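Side-chain contacts in putrescine aminotransferase (Halomonas elongata DSM 2581, PDB 6GWI), which probably moves amino groups from amines such as putrescine to carbonyl acceptors, with pyridoxal-5'-phosphate as cofactor: residues S118-T123 with G295-G300; L125-R130 with P278-I283; E98-L103 with V111-S116. All coordinates share one frame; numbering follows the deposited sequence.

Contact 1. Residues S118-T123 with G295-G300; sequences SEANDT and GGVLVG. With PLP (pyridoxal-5'-phosphate), chain D.
A120 and T123, one turn apart on the helix, rest on the strand at G296 and V297. The apolar meeting centres on one branch of V297: CG2 comes alongside T123, 3.7 Å from its CB, and also lies 4.0 Å from A120 CB. With CG1 anti to the backbone N (chi1 -178°), CG2 is carried beside that N and lodges against A120 O at 3.2 Å. The A120 methyl sits over the backbone itself, its CB 3.3 Å from G296 O. The axes of the two short segments approach to 7.1 Å at 35°, a shallow crossing that lets the helix lie along the strand.

This belongs to the large domain of a fold-type I, class-III aminotransferase, in which the first turn of the helix after a strand receives the cofactor phosphate. Both S118 N (2.8 Å) and S118 OG (2.7 Å) bond to PLP O1P, and G117 N also bonds to the cofactor. N121 ND2 passes near the pyridine ring and bonds to D256.

Two hydrogen bonds hold the T123 hydroxyl. Within the helix, OG1 donates to E119 O at 2.7 Å, on the opposite face of that carbonyl from T123 N; outside it, OG1 pairs with H316 NE2. A valine here would probably leave H316 without its hydroxyl partner and E119 O with a backbone N as its one remaining donor in the helix.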
loop_
_atom_site.group_PDB
_atom_site.type_symbol
_atom_site.label_atom_id
_atom_site.label_comp_id
_atom_site.label_asym_id
_atom_site.label_seq_id
_atom_site.Cartn_x
_atom_site.Cartn_y
_atom_site.Cartn_z
ATOM N N SER B 118 1.445 2.050 5.832
ATOM C CA SER B 118 0.926 3.333 5.372
ATOM C C SER B 118 -0.559 3.231 5.031
ATOM O O SER B 118 -1.364 4.057 5.474
ATOM C CB SER B 118 1.724 3.817 4.160
ATOM O OG SER B 118 3.054 4.156 4.517
ATOM N N GLU B 119 -0.937 2.232 4.225
ATOM C CA GLU B 119 -2.348 2.039 3.903
ATOM C C GLU B 119 -3.168 1.775 5.156
ATOM O O GLU B 119 -4.347 2.142 5.218
ATOM C CB GLU B 119 -2.515 0.883 2.917
ATOM C CG GLU B 119 -2.004 1.166 1.518
ATOM C CD GLU B 119 -2.095 -0.052 0.619
ATOM O OE1 GLU B 119 -1.900 0.093 -0.603
ATOM O OE2 GLU B 119 -2.373 -1.156 1.135
ATOM N N ALA B 120 -2.571 1.116 6.148
ATOM C CA ALA B 120 -3.248 0.931 7.424
ATOM C C ALA B 120 -3.537 2.273 8.084
ATOM O O ALA B 120 -4.618 2.476 8.648
ATOM C CB ALA B 120 -2.404 0.049 8.340
ATOM N N ASN B 121 -2.589 3.211 8.019
ATOM C CA ASN B 121 -2.846 4.515 8.620
ATOM C C ASN B 121 -3.847 5.329 7.800
ATOM O O ASN B 121 -4.632 6.085 8.384
ATOM C CB ASN B 121 -1.535 5.271 8.834
ATOM C CG ASN B 121 -0.836 4.855 10.126
ATOM O OD1 ASN B 121 -1.383 5.011 11.219
ATOM N ND2 ASN B 121 0.368 4.313 10.003
ATOM N N ASP B 122 -3.876 5.164 6.469
ATOM C CA ASP B 122 -4.967 5.745 5.685
ATOM C C ASP B 122 -6.311 5.177 6.120
ATOM O O ASP B 122 -7.306 5.905 6.214
ATOM C CB ASP B 122 -4.785 5.484 4.187
ATOM C CG ASP B 122 -3.666 6.295 3.579
ATOM O OD1 ASP B 122 -2.489 5.952 3.826
ATOM O OD2 ASP B 122 -3.963 7.267 2.848
ATOM N N THR B 123 -6.365 3.861 6.335
ATOM C CA THR B 123 -7.581 3.228 6.829
ATOM C C THR B 123 -7.976 3.809 8.180
ATOM O O THR B 123 -9.143 4.147 8.413
ATOM C CB THR B 123 -7.354 1.718 6.939
ATOM O OG1 THR B 123 -6.824 1.218 5.702
ATOM C CG2 THR B 123 -8.648 0.988 7.274
ATOM N N GLY B 295 -0.549 -5.808 5.764
ATOM C CA GLY B 295 -0.767 -4.992 6.937
ATOM C C GLY B 295 -2.235 -5.010 7.290
ATOM O O GLY B 295 -3.001 -5.776 6.698
ATOM N N GLY B 296 -2.642 -4.193 8.251
ATOM C CA GLY B 296 -4.051 -4.086 8.572
ATOM C C GLY B 296 -4.261 -3.137 9.728
ATOM O O GLY B 296 -3.322 -2.529 10.249
ATOM N N VAL B 297 -5.526 -3.017 10.115
ATOM C CA VAL B 297 -5.936 -2.233 11.271
ATOM C C VAL B 297 -6.719 -3.164 12.180
ATOM O O VAL B 297 -7.740 -3.727 11.764
ATOM C CB VAL B 297 -6.789 -1.017 10.877
ATOM C CG1 VAL B 297 -7.152 -0.196 12.113
ATOM C CG2 VAL B 297 -6.056 -0.154 9.861
ATOM N N LEU B 298 -6.234 -3.351 13.403
ATOM C CA LEU B 298 -7.022 -4.016 14.432
ATOM C C LEU B 298 -8.004 -2.989 14.985
ATOM O O LEU B 298 -7.597 -1.913 15.439
ATOM C CB LEU B 298 -6.124 -4.584 15.525
ATOM C CG LEU B 298 -5.138 -5.662 15.056
ATOM C CD1 LEU B 298 -4.113 -6.001 16.124
ATOM C CD2 LEU B 298 -5.878 -6.919 14.630
ATOM N N VAL B 299 -9.290 -3.319 14.951
ATOM C CA VAL B 299 -10.356 -2.349 15.181
ATOM C C VAL B 299 -11.038 -2.696 16.495
ATOM O O VAL B 299 -11.518 -3.822 16.678
ATOM C CB VAL B 299 -11.370 -2.337 14.024
ATOM C CG1 VAL B 299 -12.453 -1.290 14.268
ATOM C CG2 VAL B 299 -10.665 -2.089 12.693
ATOM N N GLY B 300 -11.085 -1.723 17.405
ATOM C CA GLY B 300 -11.739 -1.933 18.675
ATOM C C GLY B 300 -13.248 -1.971 18.543
ATOM O O GLY B 300 -13.836 -1.474 17.580
HETATM N N1 PLP D . 3.977 3.283 11.046
HETATM C C2 PLP D . 5.186 3.054 11.669
HETATM C C2A PLP D . 5.307 3.241 13.157
HETATM C C3 PLP D . 6.285 2.648 10.917
HETATM O O3 PLP D . 7.477 2.426 11.556
HETATM C C4 PLP D . 6.181 2.459 9.534
HETATM C C4A PLP D . 7.098 1.449 8.896
HETATM C C5 PLP D . 4.949 2.706 8.921
HETATM C C6 PLP D . 3.857 3.112 9.682
HETATM C C5A PLP D . 4.762 2.539 7.428
HETATM O O4P PLP D . 4.666 1.185 7.050
HETATM P P PLP D . 4.900 0.808 5.502
HETATM O O1P PLP D . 3.891 1.543 4.652
HETATM O O2P PLP D . 4.760 -0.686 5.333
HETATM O O3P PLP D . 6.291 1.229 5.102
#

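Contact 2. Residues L125-R130 with P278-I283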
loop_
_atom_site.group_PDB
_atom_site.type_symbol
_atom_site.label_atom_id
_atom_site.label_comp_id
_atom_site.label_asym_id
_atom_site.label_seq_id
_atom_site.Cartn_x
_atom_site.Cartn_y
_atom_site.Cartn_z
ATOM N N LEU B 125 -7.322 6.760 9.337
ATOM C CA LEU B 125 -7.797 8.135 9.216
ATOM C C LEU B 125 -9.238 8.178 8.723
ATOM O O LEU B 125 -10.060 8.931 9.256
ATOM C CB LEU B 125 -6.875 8.925 8.288
ATOM C CG LEU B 125 -7.146 10.423 8.129
ATOM C CD1 LEU B 125 -7.325 11.108 9.472
ATOM C CD2 LEU B 125 -6.005 11.080 7.370
ATOM N N ARG B 126 -9.565 7.380 7.701
ATOM C CA ARG B 126 -10.932 7.374 7.192
ATOM C C ARG B 126 -11.889 6.756 8.201
ATOM O O ARG B 126 -13.025 7.220 8.354
ATOM C CB ARG B 126 -11.006 6.633 5.860
ATOM C CG ARG B 126 -10.288 7.332 4.720
ATOM C CD ARG B 126 -10.581 6.660 3.382
ATOM N NE ARG B 126 -11.932 6.940 2.898
ATOM C CZ ARG B 126 -12.535 6.263 1.922
ATOM N NH1 ARG B 126 -11.915 5.254 1.328
ATOM N NH2 ARG B 126 -13.764 6.591 1.541
ATOM N N MET B 127 -11.445 5.714 8.913
ATOM C CA MET B 127 -12.294 5.102 9.926
ATOM C C MET B 127 -12.589 6.080 11.055
ATOM O O MET B 127 -13.728 6.177 11.525
ATOM C CB MET B 127 -11.629 3.848 10.486
ATOM C CG MET B 127 -11.835 2.599 9.659
ATOM S SD MET B 127 -11.095 1.179 10.482
ATOM C CE MET B 127 -11.598 -0.136 9.377
ATOM N N VAL B 128 -11.569 6.815 11.505
ATOM C CA VAL B 128 -11.746 7.743 12.618
ATOM C C VAL B 128 -12.767 8.814 12.260
ATOM O O VAL B 128 -13.687 9.108 13.033
ATOM C CB VAL B 128 -10.392 8.358 13.014
ATOM C CG1 VAL B 128 -10.578 9.592 13.889
ATOM C CG2 VAL B 128 -9.545 7.328 13.740
ATOM N N ARG B 129 -12.629 9.401 11.073
ATOM C CA ARG B 129 -13.483 10.519 10.689
ATOM C C ARG B 129 -14.866 10.044 10.275
ATOM O O ARG B 129 -15.859 10.726 10.551
ATOM C CB ARG B 129 -12.790 11.323 9.583
ATOM C CG ARG B 129 -11.670 12.216 10.155
ATOM C CD ARG B 129 -10.702 12.823 9.125
ATOM N NE ARG B 129 -9.830 13.816 9.767
ATOM C CZ ARG B 129 -8.931 14.576 9.141
ATOM N NH1 ARG B 129 -8.754 14.481 7.830
ATOM N NH2 ARG B 129 -8.207 15.444 9.836
ATOM N N ARG B 130 -14.956 8.865 9.663
ATOM C CA ARG B 130 -16.255 8.262 9.404
ATOM C C ARG B 130 -16.975 7.950 10.709
ATOM O O ARG B 130 -18.184 8.178 10.830
ATOM C CB ARG B 130 -16.068 6.999 8.565
ATOM C CG ARG B 130 -17.335 6.208 8.281
ATOM C CD ARG B 130 -18.358 6.975 7.438
ATOM N NE ARG B 130 -19.462 6.097 7.041
ATOM C CZ ARG B 130 -20.656 6.512 6.626
ATOM N NH1 ARG B 130 -20.931 7.807 6.541
ATOM N NH2 ARG B 130 -21.584 5.622 6.296
ATOM N N PRO B 278 -6.096 0.911 22.983
ATOM C CA PRO B 278 -6.385 1.728 21.805
ATOM C C PRO B 278 -7.704 1.326 21.166
ATOM O O PRO B 278 -8.221 0.220 21.353
ATOM C CB PRO B 278 -5.199 1.449 20.876
ATOM C CG PRO B 278 -4.693 0.118 21.297
ATOM C CD PRO B 278 -4.917 0.047 22.780
ATOM N N ASP B 279 -8.280 2.276 20.444
ATOM C CA ASP B 279 -9.465 2.006 19.647
ATOM C C ASP B 279 -9.098 1.439 18.288
ATOM O O ASP B 279 -9.879 0.680 17.705
ATOM C CB ASP B 279 -10.287 3.288 19.505
ATOM C CG ASP B 279 -10.799 3.791 20.842
ATOM O OD1 ASP B 279 -11.732 3.169 21.390
ATOM O OD2 ASP B 279 -10.239 4.781 21.362
ATOM N N LEU B 280 -7.913 1.776 17.788
ATOM C CA LEU B 280 -7.424 1.268 16.515
ATOM C C LEU B 280 -5.929 1.025 16.626
ATOM O O LEU B 280 -5.214 1.741 17.324
ATOM C CB LEU B 280 -7.718 2.250 15.377
ATOM C CG LEU B 280 -9.176 2.678 15.196
ATOM C CD1 LEU B 280 -9.259 3.929 14.341
ATOM C CD2 LEU B 280 -9.995 1.557 14.574
ATOM N N MET B 281 -5.452 -0.008 15.915
ATOM C CA MET B 281 -4.038 -0.360 15.913
ATOM C C MET B 281 -3.623 -0.763 14.502
ATOM O O MET B 281 -3.948 -1.871 14.046
ATOM C CB MET B 281 -3.731 -1.492 16.896
ATOM C CG MET B 281 -3.892 -1.136 18.372
ATOM S SD MET B 281 -3.284 -2.427 19.489
ATOM C CE MET B 281 -4.201 -3.842 18.895
ATOM N N PRO B 282 -2.930 0.111 13.776
ATOM C CA PRO B 282 -2.335 -0.317 12.505
ATOM C C PRO B 282 -1.145 -1.233 12.744
ATOM O O PRO B 282 -0.431 -1.123 13.745
ATOM C CB PRO B 282 -1.918 0.997 11.833
ATOM C CG PRO B 282 -1.806 1.990 12.934
ATOM C CD PRO B 282 -2.754 1.556 14.023
ATOM N N ILE B 283 -0.958 -2.172 11.816
ATOM C CA ILE B 283 0.083 -3.186 11.932
ATOM C C ILE B 283 0.624 -3.513 10.549
ATOM O O ILE B 283 -0.046 -3.324 9.532
ATOM C CB ILE B 283 -0.446 -4.471 12.617
ATOM C CG1 ILE B 283 -1.701 -4.965 11.895
ATOM C CG2 ILE B 283 -0.707 -4.216 14.093
ATOM C CD1 ILE B 283 -2.193 -6.310 12.382
#
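V128 of the helix and L280 at the start of strand 280-283 have their CA atoms 8.7 Å apart, the closest such pair of the two segments. Side chains alone bridge that distance. L280 sends its CB toward the helix, whereas V128 leaves the helix to one flank and M127 faces the strand.

The L280 fork divides its work between two helix residues. CD1 takes V128, meeting the CG2 methyl at 3.5 Å, tighter than usual carbon contact. The side chains of V128 and L280 cross obliquely. L280 CG lies beside its backbone N (chi1 -55°) and the chain then extends, so that CD1 is held out toward the helix. CD2 faces the thioether of M127, with L280 CD2 and M127 SD 4.3 Å apart. M127 is extended beyond its first bond, which carries its sulfur out from the helix, past the CD2 branch of L280. The segments bury 115 Å² in all, and they meet through apolar side chains.

This is helix-on-sheet packing in the large domain of a fold-type I aminotransferase, away from the cofactor: the L280 side chain is about 13 Å from a bound PLP. On another side of this helix, L125 CD1 lies over one face of the R129 guanidinium, 3.6 Å above the plane and displaced to its rim, while R129 bonds to the carbonyls of Q141 and P175. R126 bonds to F315 O and H316 of its own chain and to Q169 O of the second subunit. Strand 280-283 runs between two others: M281 pairs with L298 of strand 295-300, and L280 pairs with A255 of strand 252-255. V299 touches both M127 and L280, L252 covers V128, and P282 packs nearer the N-terminal end of helix 117-134 on A120, N121 and V124.

Contact 3. Residues E98-L103 with V111-S116; sequences EKLCDL and VFFTGS. With PLP (pyridoxal-5'-phosphate), chain D.
L100 and C101, in the last turns of helix 91-103, pack on V111 and F113 of strand 108-114, the strand that runs through a short turn into the phosphate-binding helix 117-134. The helix and strand segments cross at 124°, their axes 9.9 Å apart. V111 and F113, alternate residues, present the same face of the strand to the helix.

L100 CD1 does most of the touching. It meets F113 CE1 at 4.1 Å, coming obliquely to the ring, and V111 CG2 at 4.3 Å. A first torsion of -101°, off the staggered positions, puts the L100 fork where CD1 reaches both residues. V111 CG2 in turn lies over one face of the F113 ring, 4.0 Å above its plane and offset to the rim, so leucine, valine and phenylalanine form one continuous apolar patch. C101 SG comes nearest to V111 N, 4.1 Å away, and its closest side-chain atom there is V111 CB.

Farther along, the strand ends beside the cofactor phosphate. T114 OG1 donates to S116 O at 2.9 Å, tying the turn. S116 OG, between its backbone N and carbonyl carbon (chi1 63°), caps the helix by pairing with E119 N, and S116 CB lies 3.4 Å from PLP O1P. L334 of helix 324-339 also packs on L100. The second subunit adds to the contact: H15 of that subunit meets the F113 ring, H14 of that subunit packs on C101, and V111 and F112 join a strand of that chain in a parallel ladder.

Helix and strand meet chiefly through apolar groups, without a hydrogen bond between them, so the contact rests on the fit of L100 and C101 against V111 and F113, whereas the polar bonds gather at the turn beside the phosphate.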
loop_
_atom_site.group_PDB
_atom_site.type_symbol
_atom_site.label_atom_id
_atom_site.label_comp_id
_atom_site.label_asym_id
_atom_site.label_seq_id
_atom_site.Cartn_x
_atom_site.Cartn_y
_atom_site.Cartn_z
ATOM N N GLU B 98 -8.876 -14.553 12.663
ATOM C CA GLU B 98 -9.115 -15.238 13.927
ATOM C C GLU B 98 -7.872 -15.189 14.809
ATOM O O GLU B 98 -7.924 -14.735 15.958
ATOM C CB GLU B 98 -9.531 -16.687 13.670
ATOM C CG GLU B 98 -9.757 -17.500 14.937
ATOM C CD GLU B 98 -10.091 -18.953 14.656
ATOM O OE1 GLU B 98 -9.690 -19.467 13.591
ATOM O OE2 GLU B 98 -10.756 -19.582 15.506
ATOM N N LYS B 99 -6.736 -15.643 14.275
ATOM C CA LYS B 99 -5.509 -15.692 15.061
ATOM C C LYS B 99 -5.111 -14.304 15.546
ATOM O O LYS B 99 -4.738 -14.126 16.712
ATOM C CB LYS B 99 -4.388 -16.307 14.220
ATOM C CG LYS B 99 -3.106 -16.600 14.978
ATOM C CD LYS B 99 -3.317 -17.740 15.953
ATOM C CE LYS B 99 -2.010 -18.233 16.528
ATOM N NZ LYS B 99 -2.241 -19.291 17.550
ATOM N N LEU B 100 -5.192 -13.304 14.665
ATOM C CA LEU B 100 -4.769 -11.955 15.024
ATOM C C LEU B 100 -5.618 -11.390 16.152
ATOM O O LEU B 100 -5.098 -10.819 17.116
ATOM C CB LEU B 100 -4.860 -11.034 13.810
ATOM C CG LEU B 100 -3.583 -10.702 13.045
ATOM C CD1 LEU B 100 -3.952 -9.800 11.875
ATOM C CD2 LEU B 100 -2.535 -10.049 13.937
ATOM N N CYS B 101 -6.940 -11.499 16.020
ATOM C CA CYS B 101 -7.829 -10.934 17.024
ATOM C C CYS B 101 -7.721 -11.684 18.342
ATOM O O CYS B 101 -7.905 -11.085 19.407
ATOM C CB CYS B 101 -9.259 -10.936 16.489
ATOM S SG CYS B 101 -9.437 -9.908 15.000
ATOM N N ASP B 102 -7.407 -12.982 18.297
ATOM C CA ASP B 102 -7.178 -13.727 19.530
ATOM C C ASP B 102 -5.926 -13.236 20.251
ATOM O O ASP B 102 -5.872 -13.275 21.486
ATOM C CB ASP B 102 -7.073 -15.222 19.230
ATOM C CG ASP B 102 -8.388 -15.816 18.750
ATOM O OD1 ASP B 102 -9.392 -15.076 18.682
ATOM O OD2 ASP B 102 -8.414 -17.024 18.433
ATOM N N LEU B 103 -4.928 -12.749 19.509
ATOM C CA LEU B 103 -3.726 -12.217 20.136
ATOM C C LEU B 103 -3.891 -10.766 20.562
ATOM O O LEU B 103 -3.144 -10.298 21.428
ATOM C CB LEU B 103 -2.532 -12.323 19.182
ATOM C CG LEU B 103 -2.052 -13.721 18.793
ATOM C CD1 LEU B 103 -1.110 -13.640 17.602
ATOM C CD2 LEU B 103 -1.366 -14.396 19.968
ATOM N N VAL B 111 -10.442 -7.030 12.290
ATOM C CA VAL B 111 -9.307 -6.532 11.524
ATOM C C VAL B 111 -9.765 -6.183 10.115
ATOM O O VAL B 111 -10.574 -6.895 9.511
ATOM C CB VAL B 111 -8.148 -7.553 11.492
ATOM C CG1 VAL B 111 -8.564 -8.829 10.777
ATOM C CG2 VAL B 111 -6.919 -6.935 10.833
ATOM N N PHE B 112 -9.254 -5.067 9.609
ATOM C CA PHE B 112 -9.366 -4.676 8.209
ATOM C C PHE B 112 -7.978 -4.815 7.595
ATOM O O PHE B 112 -7.023 -4.195 8.076
ATOM C CB PHE B 112 -9.878 -3.242 8.082
ATOM C CG PHE B 112 -10.216 -2.836 6.673
ATOM C CD1 PHE B 112 -9.211 -2.583 5.751
ATOM C CD2 PHE B 112 -11.534 -2.685 6.277
ATOM C CE1 PHE B 112 -9.517 -2.205 4.455
ATOM C CE2 PHE B 112 -11.844 -2.305 4.982
ATOM C CZ PHE B 112 -10.833 -2.063 4.072
ATOM N N PHE B 113 -7.858 -5.635 6.559
ATOM C CA PHE B 113 -6.550 -5.926 5.990
ATOM C C PHE B 113 -6.147 -4.879 4.959
ATOM O O PHE B 113 -6.981 -4.330 4.234
ATOM C CB PHE B 113 -6.529 -7.318 5.354
ATOM C CG PHE B 113 -6.594 -8.438 6.354
ATOM C CD1 PHE B 113 -5.556 -8.649 7.247
ATOM C CD2 PHE B 113 -7.688 -9.283 6.396
ATOM C CE1 PHE B 113 -5.614 -9.679 8.167
ATOM C CE2 PHE B 113 -7.750 -10.311 7.313
ATOM C CZ PHE B 113 -6.710 -10.512 8.197
ATOM N N THR B 114 -4.843 -4.598 4.921
ATOM C CA THR B 114 -4.241 -3.720 3.930
ATOM C C THR B 114 -2.942 -4.362 3.456
ATOM O O THR B 114 -2.582 -5.466 3.878
ATOM C CB THR B 114 -3.959 -2.321 4.494
ATOM O OG1 THR B 114 -2.913 -2.399 5.470
ATOM C CG2 THR B 114 -5.196 -1.744 5.140
ATOM N N GLY B 115 -2.212 -3.650 2.603
ATOM C CA GLY B 115 -0.950 -4.152 2.097
ATOM C C GLY B 115 0.276 -3.638 2.823
ATOM O O GLY B 115 1.350 -4.239 2.721
ATOM N N SER B 116 0.130 -2.539 3.565
ATOM C CA SER B 116 1.264 -1.841 4.149
ATOM C C SER B 116 0.833 -1.135 5.426
ATOM O O SER B 116 -0.358 -0.989 5.712
ATOM C CB SER B 116 1.847 -0.807 3.181
ATOM O OG SER B 116 0.876 0.188 2.905
HETATM N N1 PLP D . 3.977 3.283 11.046
HETATM C C2 PLP D . 5.186 3.054 11.669
HETATM C C2A PLP D . 5.307 3.241 13.157
HETATM C C3 PLP D . 6.285 2.648 10.917
HETATM O O3 PLP D . 7.477 2.426 11.556
HETATM C C4 PLP D . 6.181 2.459 9.534
HETATM C C4A PLP D . 7.098 1.449 8.896
HETATM C C5 PLP D . 4.949 2.706 8.921
HETATM C C6 PLP D . 3.857 3.112 9.682
HETATM C C5A PLP D . 4.762 2.539 7.428
HETATM O O4P PLP D . 4.666 1.185 7.050
HETATM P P PLP D . 4.900 0.808 5.502
HETATM O O1P PLP D . 3.891 1.543 4.652
HETATM O O2P PLP D . 4.760 -0.686 5.333
HETATM O O3P PLP D . 6.291 1.229 5.102
#

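Contact 3 comes first in the chain and closes a short loop, joining the end of helix 91-103 to strand 108-114 across seven residues, before contacts 1 and 2 begin. Helix 117-134 follows directly and opens both of them: contact 1 from its first turns, contact 2 from later ones. Strand 280-283 returns to the helix before strand 295-300 does, so contact 2 lies wholly within the long excursion that contact 1 completes. The three strands lie side by side, 295-300 in the middle, with helices 91-103 and 117-134 on opposite faces of the sheet. Contacts 1 and 3 also converge on the cofactor phosphate.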